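Local coordinates for protein iron aquisition yersiniabactin synthesis enzyme, YbtT (Escherichia coli, PDB 6BA9) that probably acts as a low-specificity type II thioesterase, a hydrolase of the alpha/beta-hydrolase clan that maintains production of the metallophore yersiniabactin, at residues 125-130 / 198-203; 91-96 / 116-121. The protein carries 1 engineered substitution. All coordinates share one frame; numbering follows the deposited sequence.

Interaction 1. Residues 125-130 / 198-203; sequences SERQLS and DREASW
Arg127 takes hold of Glu200 side-on, NE and NH2 each binding a separate carboxylate oxygen, and this salt bridge is the tight part of an otherwise watery contact between two loops. NE reaches Glu200 OE1 at 2.8 Å in an almost straight bond that lies in the guanidinium plane. NH2 meets the syn lone pair of Glu200 OE2 at 2.9 Å, less straight (152°), with OE2 tilted from the guanidinium plane. Both chains fold to make the fit: Arg127 bends at chi3 (-61°), while Glu200 kinks at chi2 (-49°) and brings its carboxylate back toward Arg127. Arg199 NH1 comes to the edge of the Arg127 guanidinium, 3.7 Å from Arg127 NH2; Asp143 bridges to both arginines, and Glu140 also pairs with Arg127 NH1, so the cations share a cluster of acids.

On the wet side the loops meet largely through solvent. Ser125 OG donates to Arg127 O (2.9 Å) and accepts from two waters, one of which also donates to Glu200 OE1; the other also donates to Glu200 O and accepts from Arg127 N. A third water joins Glu126 N to Glu200 O. Farther along, a water donates to Glu126 OE1 (2.8 Å) and accepts from Ser202 N. Ser202 OG caps Gln205 N at the start of helix 203-207.

Asp198 OD1 accepts from Glu200 N (2.8 Å) in an Asx turn and bonds His226 ND1, consistent with the Asp-His pair of an alpha/beta-hydrolase triad. The Glu200 loop follows strand 190-195, and Arg127 and Leu129 lie against helix 134-144, with Leu129 also touching helix 155-174.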
ATOM      1  N   SER A 125       9.959 -10.839   2.946  1.00 16.97           N
ATOM      2  CA  SER A 125       9.224 -10.844   4.203  1.00 17.54           C
ATOM      3  C   SER A 125       9.674 -12.009   5.076  1.00 17.22           C
ATOM      4  O   SER A 125       9.980 -13.098   4.586  1.00 19.78           O
ATOM      5  CB  SER A 125       7.725 -10.976   3.913  1.00 20.21           C
ATOM      6  OG  SER A 125       7.001 -11.039   5.122  1.00 26.25           O
ATOM      7  N   GLU A 126       9.701 -11.792   6.389  1.00 18.35           N
ATOM      8  CA  GLU A 126      10.053 -12.904   7.256  1.00 22.90           C
ATOM      9  C   GLU A 126       8.968 -13.979   7.267  1.00 21.91           C
ATOM     10  O   GLU A 126       9.289 -15.165   7.362  1.00 26.89           O
ATOM     11  CB  GLU A 126      10.444 -12.402   8.648  1.00 33.07           C
ATOM     12  CG  GLU A 126      11.829 -11.727   8.617  1.00 37.06           C
ATOM     13  CD  GLU A 126      12.290 -11.181   9.958  1.00 49.32           C
ATOM     14  OE1 GLU A 126      12.157  -9.952  10.196  1.00 43.37           O
ATOM     15  OE2 GLU A 126      12.808 -11.984  10.768  1.00 58.72           O
ATOM     16  N   ARG A 127       7.702 -13.598   7.080  1.00 19.21           N
ATOM     17  CA  ARG A 127       6.596 -14.540   6.967  1.00 18.26           C
ATOM     18  C   ARG A 127       6.253 -14.725   5.498  1.00 17.89           C
ATOM     19  O   ARG A 127       6.105 -13.742   4.768  1.00 19.30           O
ATOM     20  CB  ARG A 127       5.371 -14.013   7.710  1.00 19.52           C
ATOM     21  CG  ARG A 127       4.248 -15.037   7.854  1.00 18.96           C
ATOM     22  CD  ARG A 127       2.929 -14.401   8.179  1.00 18.08           C
ATOM     23  NE  ARG A 127       2.908 -13.661   9.445  1.00 16.50           N
ATOM     24  CZ  ARG A 127       2.630 -14.197  10.623  1.00 20.28           C
ATOM     25  NH1 ARG A 127       2.412 -15.506  10.737  1.00 20.09           N
ATOM     26  NH2 ARG A 127       2.583 -13.416  11.699  1.00 20.73           N
ATOM     27  N   GLN A 128       6.137 -15.982   5.079  1.00 16.84           N
ATOM     28  CA  GLN A 128       5.858 -16.336   3.695  1.00 17.02           C
ATOM     29  C   GLN A 128       4.711 -17.335   3.666  1.00 17.35           C
ATOM     30  O   GLN A 128       4.709 -18.301   4.437  1.00 18.01           O
ATOM     31  CB  GLN A 128       7.101 -16.966   3.074  1.00 19.80           C
ATOM     32  CG  GLN A 128       8.273 -16.043   2.970  1.00 24.70           C
ATOM     33  CD  GLN A 128       8.133 -15.089   1.832  1.00 27.80           C
ATOM     34  OE1 GLN A 128       7.785 -15.487   0.710  1.00 31.54           O
ATOM     35  NE2 GLN A 128       8.405 -13.817   2.092  1.00 32.45           N
ATOM     36  N   LEU A 129       3.736 -17.098   2.781  1.00 14.93           N
ATOM     37  CA  LEU A 129       2.511 -17.887   2.690  1.00 15.09           C
ATOM     38  C   LEU A 129       2.351 -18.706   1.415  1.00 15.60           C
ATOM     39  O   LEU A 129       1.638 -19.707   1.436  1.00 15.86           O
ATOM     40  CB  LEU A 129       1.285 -16.972   2.769  1.00 14.69           C
ATOM     41  CG  LEU A 129       0.847 -16.510   4.164  1.00 15.64           C
ATOM     42  CD1 LEU A 129       1.851 -15.539   4.746  1.00 18.62           C
ATOM     43  CD2 LEU A 129      -0.521 -15.879   4.129  1.00 18.15           C
ATOM     44  N   SER A 130       2.941 -18.274   0.292  1.00 17.41           N
ATOM     45  CA  SER A 130       2.508 -18.786  -1.012  1.00 17.74           C
ATOM     46  C   SER A 130       2.802 -20.263  -1.200  1.00 22.08           C
ATOM     47  O   SER A 130       2.154 -20.912  -2.028  1.00 28.12           O
ATOM     48  CB  SER A 130       3.209 -18.039  -2.145  1.00 18.46           C
ATOM     49  OG  SER A 130       2.733 -16.738  -2.265  1.00 20.21           O
ATOM     50  N   ASP A 198       4.596  -4.067  15.058  1.00 15.99           N
ATOM     51  CA  ASP A 198       4.182  -4.692  13.802  1.00 16.84           C
ATOM     52  C   ASP A 198       5.007  -5.954  13.603  1.00 15.95           C
ATOM     53  O   ASP A 198       6.202  -5.889  13.279  1.00 18.38           O
ATOM     54  CB  ASP A 198       4.387  -3.714  12.642  1.00 16.70           C
ATOM     55  CG  ASP A 198       3.953  -4.282  11.303  1.00 16.93           C
ATOM     56  OD1 ASP A 198       3.662  -5.492  11.204  1.00 16.82           O
ATOM     57  OD2 ASP A 198       3.865  -3.501  10.326  1.00 14.44           O
ATOM     58  N   ARG A 199       4.377  -7.116  13.800  1.00 15.09           N
ATOM     59  CA  ARG A 199       5.096  -8.380  13.697  1.00 17.12           C
ATOM     60  C   ARG A 199       5.439  -8.757  12.263  1.00 20.04           C
ATOM     61  O   ARG A 199       6.212  -9.699  12.063  1.00 20.61           O
ATOM     62  CB  ARG A 199       4.272  -9.496  14.340  1.00 18.51           C
ATOM     63  CG  ARG A 199       4.204  -9.372  15.846  1.00 20.40           C
ATOM     64  CD  ARG A 199       3.335 -10.466  16.455  1.00 20.70           C
ATOM     65  NE  ARG A 199       2.012 -10.464  15.855  1.00 23.80           N
ATOM     66  CZ  ARG A 199       1.435 -11.513  15.266  1.00 26.88           C
ATOM     67  NH1 ARG A 199       2.024 -12.701  15.252  1.00 30.91           N
ATOM     68  NH2 ARG A 199       0.245 -11.361  14.715  1.00 27.97           N
ATOM     69  N   GLU A 200       4.906  -8.045  11.268  1.00 16.68           N
ATOM     70  CA  GLU A 200       5.136  -8.375   9.872  1.00 16.41           C
ATOM     71  C   GLU A 200       6.283  -7.600   9.239  1.00 16.84           C
ATOM     72  O   GLU A 200       6.814  -8.045   8.217  1.00 19.80           O
ATOM     73  CB  GLU A 200       3.867  -8.116   9.041  1.00 16.81           C
ATOM     74  CG  GLU A 200       2.596  -8.741   9.604  1.00 18.61           C
ATOM     75  CD  GLU A 200       2.771 -10.194   9.953  1.00 18.04           C
ATOM     76  OE1 GLU A 200       3.465 -10.928   9.210  1.00 20.97           O
ATOM     77  OE2 GLU A 200       2.246 -10.609  11.004  1.00 19.12           O
ATOM     78  N   ALA A 201       6.659  -6.451   9.782  1.00 14.98           N
ATOM     79  CA  ALA A 201       7.703  -5.627   9.168  1.00 15.81           C
ATOM     80  C   ALA A 201       8.446  -4.889  10.270  1.00 13.30           C
ATOM     81  O   ALA A 201       7.952  -3.909  10.837  1.00 14.65           O
ATOM     82  CB  ALA A 201       7.137  -4.641   8.157  1.00 16.73           C
ATOM     83  N   SER A 202       9.645  -5.366  10.554  1.00 16.13           N
ATOM     84  CA  SER A 202      10.467  -4.764  11.581  1.00 16.91           C
ATOM     85  C   SER A 202      11.026  -3.420  11.123  1.00 16.55           C
ATOM     86  O   SER A 202      11.061  -3.084   9.938  1.00 15.23           O
ATOM     87  CB  SER A 202      11.637  -5.686  11.901  1.00 17.32           C
ATOM     88  OG  SER A 202      12.522  -5.741  10.793  1.00 17.71           O
ATOM     89  N   TRP A 203      11.529  -2.660  12.092  1.00 15.77           N
ATOM     90  CA  TRP A 203      12.212  -1.409  11.790  1.00 17.01           C
ATOM     91  C   TRP A 203      13.322  -1.636  10.765  1.00 16.16           C
ATOM     92  O   TRP A 203      13.448  -0.891   9.786  1.00 13.65           O
ATOM     93  CB  TRP A 203      12.774  -0.811  13.088  1.00 16.90           C
ATOM     94  CG  TRP A 203      13.431   0.524  12.885  1.00 15.85           C
ATOM     95  CD1 TRP A 203      12.877   1.739  13.114  1.00 17.50           C
ATOM     96  CD2 TRP A 203      14.781   0.774  12.454  1.00 15.28           C
ATOM     97  NE1 TRP A 203      13.781   2.734  12.826  1.00 20.64           N
ATOM     98  CE2 TRP A 203      14.954   2.164  12.419  1.00 18.10           C
ATOM     99  CE3 TRP A 203      15.847  -0.042  12.084  1.00 18.67           C
ATOM    100  CZ2 TRP A 203      16.160   2.756  12.026  1.00 18.03           C
ATOM    101  CZ3 TRP A 203      17.041   0.558  11.698  1.00 17.07           C
ATOM    102  CH2 TRP A 203      17.175   1.926  11.670  1.00 18.41           C
TER
HETATM  103  O   HOH W   1       4.151 -10.667   6.633  1.00 22.98           O
HETATM  104  O   HOH W   2       6.885 -10.916   8.112  1.00 30.87           O
HETATM  105  O   HOH W   3       9.430  -8.766   7.020  1.00 23.18           O
HETATM  106  O   HOH W   4       9.971  -8.309   9.772  1.00 24.82           O
HETATM  107  O   HOH W   5      14.344  -7.600  11.113  1.00 28.98           O

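Interaction 2. Residues 91-96 / 116-121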
ATOM      1  N   MET A  91       1.954  -4.924   1.034  1.00 10.87           N
ATOM      2  CA  MET A  91       1.958  -5.086  -0.417  1.00 11.85           C
ATOM      3  C   MET A  91       1.731  -3.758  -1.118  1.00 12.26           C
ATOM      4  O   MET A  91       2.289  -3.499  -2.196  1.00 11.42           O
ATOM      5  CB  MET A  91       0.836  -6.046  -0.830  1.00 11.35           C
ATOM      6  CG  MET A  91       0.500  -6.069  -2.295  1.00 10.59           C
ATOM      7  SD  MET A  91      -0.851  -7.229  -2.584  1.00 13.99           S
ATOM      8  CE  MET A  91      -1.078  -7.009  -4.335  1.00 13.94           C
ATOM      9  N   GLY A  92       0.844  -2.926  -0.563  1.00 11.35           N
ATOM     10  CA  GLY A  92       0.531  -1.664  -1.204  1.00 11.39           C
ATOM     11  C   GLY A  92       1.723  -0.740  -1.306  1.00 10.35           C
ATOM     12  O   GLY A  92       1.786   0.078  -2.222  1.00 10.30           O
ATOM     13  N   ALA A  93       2.678  -0.845  -0.379  1.00 10.87           N
ATOM     14  CA  ALA A  93       3.883  -0.024  -0.494  1.00 10.62           C
ATOM     15  C   ALA A  93       4.689  -0.395  -1.733  1.00 11.65           C
ATOM     16  O   ALA A  93       5.289   0.473  -2.370  1.00 11.42           O
ATOM     17  CB  ALA A  93       4.746  -0.171   0.758  1.00 12.48           C
ATOM     18  N   GLN A  94       4.716  -1.678  -2.085  1.00 10.30           N
ATOM     19  CA  GLN A  94       5.438  -2.117  -3.270  1.00 10.70           C
ATOM     20  C   GLN A  94       4.792  -1.547  -4.519  1.00 11.08           C
ATOM     21  O   GLN A  94       5.476  -1.057  -5.418  1.00 11.48           O
ATOM     22  CB  GLN A  94       5.470  -3.641  -3.343  1.00 10.70           C
ATOM     23  CG  GLN A  94       6.096  -4.337  -2.137  1.00 11.02           C
ATOM     24  CD  GLN A  94       5.772  -5.801  -2.073  1.00 11.40           C
ATOM     25  OE1 GLN A  94       4.722  -6.240  -2.550  1.00 13.45           O
ATOM     26  NE2 GLN A  94       6.651  -6.576  -1.466  1.00 13.96           N
ATOM     27  N   VAL A  95       3.460  -1.596  -4.584  1.00 11.44           N
ATOM     28  CA  VAL A  95       2.751  -1.026  -5.723  1.00 10.78           C
ATOM     29  C   VAL A  95       2.939   0.483  -5.781  1.00  9.47           C
ATOM     30  O   VAL A  95       3.174   1.046  -6.858  1.00 11.20           O
ATOM     31  CB  VAL A  95       1.263  -1.418  -5.722  1.00 10.74           C
ATOM     32  CG1 VAL A  95       0.559  -0.769  -6.906  1.00 12.23           C
ATOM     33  CG2 VAL A  95       1.098  -2.937  -5.795  1.00 12.20           C
ATOM     34  N   ALA A  96       2.846   1.163  -4.638  1.00 10.64           N
ATOM     35  CA  ALA A  96       3.017   2.610  -4.602  1.00 10.41           C
ATOM     36  C   ALA A  96       4.408   2.997  -5.078  1.00 11.33           C
ATOM     37  O   ALA A  96       4.555   3.944  -5.857  1.00 12.22           O
ATOM     38  CB  ALA A  96       2.783   3.130  -3.182  1.00 12.29           C
ATOM     39  N   SER A 116       4.852   2.289   3.972  1.00 11.01           N
ATOM     40  CA  SER A 116       4.469   1.896   5.321  1.00 10.64           C
ATOM     41  C   SER A 116       4.514   0.380   5.487  1.00 11.90           C
ATOM     42  O   SER A 116       3.967  -0.367   4.664  1.00 10.92           O
ATOM     43  CB  SER A 116       3.066   2.435   5.552  1.00 11.09           C
ATOM     44  OG  SER A 116       2.527   2.088   6.814  1.00 12.40           O
ATOM     45  N   GLY A 117       5.128  -0.081   6.584  1.00 12.91           N
ATOM     46  CA  GLY A 117       4.990  -1.462   6.994  1.00 12.38           C
ATOM     47  C   GLY A 117       5.329  -2.495   5.942  1.00 12.13           C
ATOM     48  O   GLY A 117       4.579  -3.472   5.772  1.00 12.74           O
ATOM     49  N   CYS A 118       6.470  -2.323   5.266  1.00 11.10           N
ATOM     50  CA  CYS A 118       6.861  -3.209   4.178  1.00 13.13           C
ATOM     51  C   CYS A 118       8.372  -3.322   4.147  1.00 13.02           C
ATOM     52  O   CYS A 118       9.067  -2.316   4.270  1.00 12.77           O
ATOM     53  CB  CYS A 118       6.383  -2.620   2.850  1.00 12.71           C
ATOM     54  SG  CYS A 118       6.569  -3.710   1.425  1.00 14.33           S
ATOM     55  N   HIS A 119       8.865  -4.546   3.965  1.00 12.80           N
ATOM     56  CA  HIS A 119      10.286  -4.747   3.730  1.00 13.23           C
ATOM     57  C   HIS A 119      10.693  -4.171   2.373  1.00 14.46           C
ATOM     58  O   HIS A 119       9.890  -4.047   1.438  1.00 12.78           O
ATOM     59  CB  HIS A 119      10.620  -6.238   3.755  1.00 13.99           C
ATOM     60  CG  HIS A 119       9.892  -7.007   2.709  1.00 13.88           C
ATOM     61  ND1 HIS A 119       8.573  -7.381   2.851  1.00 16.82           N
ATOM     62  CD2 HIS A 119      10.274  -7.421   1.482  1.00 13.12           C
ATOM     63  CE1 HIS A 119       8.179  -8.000   1.754  1.00 14.73           C
ATOM     64  NE2 HIS A 119       9.192  -8.050   0.910  1.00 15.14           N
ATOM     65  N   ALA A 120      11.974  -3.843   2.252  1.00 13.31           N
ATOM     66  CA  ALA A 120      12.492  -3.234   1.037  1.00 13.02           C
ATOM     67  C   ALA A 120      12.566  -4.240  -0.120  1.00 13.53           C
ATOM     68  O   ALA A 120      12.575  -5.460   0.107  1.00 14.03           O
ATOM     69  CB  ALA A 120      13.877  -2.692   1.322  1.00 13.51           C
ATOM     70  N   PRO A 121      12.628  -3.755  -1.375  1.00 12.93           N
ATOM     71  CA  PRO A 121      12.520  -4.673  -2.530  1.00 12.50           C
ATOM     72  C   PRO A 121      13.691  -5.626  -2.739  1.00 15.86           C
ATOM     73  O   PRO A 121      13.516  -6.587  -3.498  1.00 17.14           O
ATOM     74  CB  PRO A 121      12.341  -3.732  -3.728  1.00 12.94           C
ATOM     75  CG  PRO A 121      11.784  -2.469  -3.134  1.00 14.63           C
ATOM     76  CD  PRO A 121      12.461  -2.353  -1.798  1.00 14.43           C
TER
HETATM   77  O   HOH W   6       9.266  -5.255  -1.063  1.00 13.43           O
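Ala93 CB faces Cys118 CB across 3.6 Å, both CB atoms directed at the opposite segment, and this small apolar touch sets the first turn of helix 91-105 against the loop that leaves strand 112-116. Cys118 holds SG anti to its backbone N (chi1 -171°), which carries the sulfur alongside the aliphatic part of Gln94, 3.6 Å from Gln94 CG. Beyond CG the Gln94 chain runs extended beside the sulfur, and its amide stands nearly upright to the His119 ring, the two planes 85° apart. Gln94 NE2 comes within 3.8 Å of both CE1 and NE2 of that ring.

The amide is held by other means: a water takes a hydrogen from Gln94 NE2 (3.0 Å) and gives one to His119 O (2.8 Å), while OE1 binds Thr172 on helix 155-174. With both ends of the amide engaged, its rotation is largely fixed. The helix begins where strand 84-89 turns into helix 91-105, as expected of the nucleophile elbow of the alpha/beta-hydrolase fold; Ala90, just ahead of Met91, is engineered, at what is probably the position of the nucleophilic serine.

Ser116 has backbone bonds to Gly88 in strand 84-89 and to Ala90 just past its end, its OG is hydrogen-bonded to Tyr228 OH and His89 ND1, and its carbonyl oxygen lies 4.0 Å from Ala93 CB. Gly117 then takes a positive phi of 54°, a conformation that suits glycine, and the chain turns out of the sheet.

In the fold
The two contacts follow each other along the chain: interaction 2 closes at Pro121 before interaction 1 opens at Ser125, both using the long connection between strand 112-116 and helix 134-144. Their centres lie about 11 Å apart, and they touch where Ala201 CB packs on Gly117 C at 3.6 Å and where Ser125 N approaches His119 NE2. Interaction 2 is buried in the core; interaction 1 lies at the surface. Both lie beyond the C-terminal ends of adjacent parallel strands 84-89, 112-116 and 190-195, where alpha/beta-hydrolases place their active site: engineered Ala90 precedes one segment, and Asp198, probably the triad acid, begins another.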